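Glycerol kinase, putative (Plasmodium falciparum, PDB 2W40) probably catalyses the ATP-dependent phosphorylation of glycerol to sn-glycerol 3-phosphate, the entry step of glycerol degradation. Local coordinates at residues N31-E36 / M53-N58. Sequence-based numbering, arbitrary orientation.
Sequences NNLNHE and MTNLYN. With EDO (1,2-ethanediol), chain B.
Asn-55 is the helix residue that does nearly all the touching, and Leu-33 lies across one face of its carboxamide. CB of Leu-33 stands almost straight above CG of Asn-55 at 4.0 Å. The CD1 methyl lies 3.8 Å from OD1 of Asn-55 and about as far from its CB and CG, and also reaches the backbone O of Asn-55 at 3.7 Å. With chi2 near zero (-4°), OD1 of Asn-55 is folded back beside its own CA and ND2 becomes the outermost atom, directed at the strand end. There ND2 comes within 3.1 Å of Asn-34 O, which is displaced to the face that Leu-33 covers, while CB of His-35 lies 3.8 Å beyond ND2, a little to the other side of the carboxamide plane. ND2 also donates to a water, 2.9 Å away, which in turn donates to Leu-33 O and is hydrogen-bonded to His-35 ND1 at 2.8 Å. CG of His-35 is placed between its backbone N and carbonyl carbon (chi1 55°), which brings ND1 to this water; His-47 meets the imidazole edge-to-face. The setting is the ribonuclease H-like core of the sugar kinase/Hsp70/actin superfamily: strand 27-34 ends the N-terminal domain sheet, antiparallel to 15-21, and helix 49-70 packs on that sheet before the chain returns as strand 74-83, parallel to 3-11. One residue further along the helix, Leu-56 points away from segment 31-36 and packs on Thr-16, Val-18 and Ile-9 of the inner strands. Tyr-57 stacks on His-233 and touches Asn-174 of helix 167-176. Asn-58, a turn after Thr-54, whose O its N binds, adds a marginal brush: its CB is 4.5 Å from CD1 of Leu-33, a side chain that also rests on Leu-59.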
loop_
_atom_site.group_PDB
_atom_site.type_symbol
_atom_site.label_atom_id
_atom_site.label_comp_id
_atom_site.label_asym_id
_atom_site.label_seq_id
_atom_site.Cartn_x
_atom_site.Cartn_y
_atom_site.Cartn_z
ATOM N N ASN C 31 25.442 22.378 -6.860
ATOM C CA ASN C 31 24.022 22.545 -7.235
ATOM C C ASN C 31 23.630 21.265 -7.952
ATOM O O ASN C 31 24.475 20.416 -8.304
ATOM C CB ASN C 31 23.794 23.730 -8.158
ATOM C CG ASN C 31 22.339 24.232 -8.159
ATOM O OD1 ASN C 31 21.491 23.744 -7.413
ATOM N ND2 ASN C 31 22.129 25.387 -8.850
ATOM N N ASN C 32 22.337 21.163 -8.199
ATOM C CA ASN C 32 21.772 19.992 -8.894
ATOM C C ASN C 32 20.450 20.310 -9.569
ATOM O O ASN C 32 19.807 21.351 -9.281
ATOM C CB ASN C 32 21.728 18.792 -7.970
ATOM C CG ASN C 32 20.547 18.745 -7.028
ATOM O OD1 ASN C 32 20.206 19.736 -6.354
ATOM N ND2 ASN C 32 19.959 17.526 -6.902
ATOM N N LEU C 33 20.117 19.481 -10.534
ATOM C CA LEU C 33 18.887 19.554 -11.256
ATOM C C LEU C 33 18.404 18.170 -11.409
ATOM O O LEU C 33 19.095 17.297 -11.865
ATOM C CB LEU C 33 19.068 20.239 -12.619
ATOM C CG LEU C 33 19.311 21.722 -12.736
ATOM C CD1 LEU C 33 19.705 22.063 -14.240
ATOM C CD2 LEU C 33 17.973 22.424 -12.274
ATOM N N ASN C 34 17.120 17.978 -11.103
ATOM C CA ASN C 34 16.469 16.699 -11.386
ATOM C C ASN C 34 16.232 16.544 -12.869
ATOM O O ASN C 34 16.152 17.514 -13.625
ATOM C CB ASN C 34 15.098 16.650 -10.684
ATOM C CG ASN C 34 15.185 16.617 -9.200
ATOM O OD1 ASN C 34 16.215 16.268 -8.575
ATOM N ND2 ASN C 34 14.077 17.094 -8.568
ATOM N N HIS C 35 16.068 15.275 -13.292
ATOM C CA HIS C 35 15.623 14.988 -14.643
ATOM C C HIS C 35 14.494 13.904 -14.477
ATOM O O HIS C 35 14.360 13.237 -13.404
ATOM C CB HIS C 35 16.725 14.495 -15.565
ATOM C CG HIS C 35 17.466 13.304 -15.045
ATOM N ND1 HIS C 35 18.507 13.404 -14.149
ATOM C CD2 HIS C 35 17.343 11.999 -15.345
ATOM C CE1 HIS C 35 18.922 12.184 -13.832
ATOM N NE2 HIS C 35 18.232 11.306 -14.544
ATOM N N GLU C 36 13.656 13.799 -15.504
ATOM C CA GLU C 36 12.458 12.951 -15.454
ATOM C C GLU C 36 12.824 11.498 -15.294
ATOM O O GLU C 36 13.645 10.995 -16.026
ATOM C CB GLU C 36 11.617 13.142 -16.706
ATOM C CG GLU C 36 10.278 12.594 -16.544
ATOM C CD GLU C 36 9.446 12.587 -17.787
ATOM O OE1 GLU C 36 9.917 13.061 -18.856
ATOM O OE2 GLU C 36 8.275 12.098 -17.736
ATOM N N MET C 53 22.162 16.023 -20.469
ATOM C CA MET C 53 23.211 16.911 -20.914
ATOM C C MET C 53 22.868 18.394 -20.743
ATOM O O MET C 53 23.744 19.211 -20.333
ATOM C CB MET C 53 23.591 16.658 -22.353
ATOM C CG MET C 53 24.328 15.427 -22.586
ATOM S SD MET C 53 25.858 15.178 -21.605
ATOM C CE MET C 53 26.830 16.573 -21.746
ATOM N N THR C 54 21.650 18.769 -21.140
ATOM C CA THR C 54 21.246 20.156 -21.007
ATOM C C THR C 54 21.384 20.605 -19.546
ATOM O O THR C 54 21.906 21.690 -19.237
ATOM C CB THR C 54 19.813 20.299 -21.513
ATOM O OG1 THR C 54 19.843 19.967 -22.930
ATOM C CG2 THR C 54 19.326 21.746 -21.268
ATOM N N ASN C 55 20.894 19.775 -18.651
ATOM C CA ASN C 55 20.983 20.077 -17.213
ATOM C C ASN C 55 22.448 20.221 -16.777
ATOM O O ASN C 55 22.812 21.152 -16.059
ATOM C CB ASN C 55 20.331 18.974 -16.413
ATOM C CG ASN C 55 18.828 19.033 -16.444
ATOM O OD1 ASN C 55 18.253 19.985 -17.043
ATOM N ND2 ASN C 55 18.197 18.025 -15.904
ATOM N N LEU C 56 23.305 19.328 -17.229
ATOM C CA LEU C 56 24.707 19.400 -16.942
ATOM C C LEU C 56 25.293 20.684 -17.384
ATOM O O LEU C 56 25.962 21.344 -16.628
ATOM C CB LEU C 56 25.448 18.213 -17.522
ATOM C CG LEU C 56 26.951 18.257 -17.146
ATOM C CD1 LEU C 56 27.326 18.284 -15.686
ATOM C CD2 LEU C 56 27.692 17.089 -17.878
ATOM N N TYR C 57 25.069 21.063 -18.657
ATOM C CA TYR C 57 25.669 22.309 -19.226
ATOM C C TYR C 57 25.246 23.507 -18.404
ATOM O O TYR C 57 26.056 24.348 -18.055
ATOM C CB TYR C 57 25.270 22.453 -20.686
ATOM C CG TYR C 57 25.942 21.447 -21.641
ATOM C CD1 TYR C 57 27.219 20.991 -21.424
ATOM C CD2 TYR C 57 25.250 20.976 -22.740
ATOM C CE1 TYR C 57 27.822 20.066 -22.344
ATOM C CE2 TYR C 57 25.776 20.109 -23.618
ATOM C CZ TYR C 57 27.062 19.658 -23.467
ATOM O OH TYR C 57 27.599 18.810 -24.395
ATOM N N ASN C 58 23.955 23.533 -18.075
ATOM C CA ASN C 58 23.389 24.653 -17.304
ATOM C C ASN C 58 24.033 24.750 -15.918
ATOM O O ASN C 58 24.386 25.831 -15.459
ATOM C CB ASN C 58 21.855 24.523 -17.334
ATOM C CG ASN C 58 21.244 25.030 -18.651
ATOM O OD1 ASN C 58 21.862 25.845 -19.369
ATOM N ND2 ASN C 58 19.998 24.568 -18.979
HETATM C C1 EDO B . 24.377 19.618 -4.850
HETATM O O1 EDO B . 23.670 18.469 -4.504
HETATM C C2 EDO B . 23.715 20.788 -4.172
HETATM O O2 EDO B . 22.444 21.183 -4.787
HETATM O O HOH W 1 19.571 15.956 -14.372
#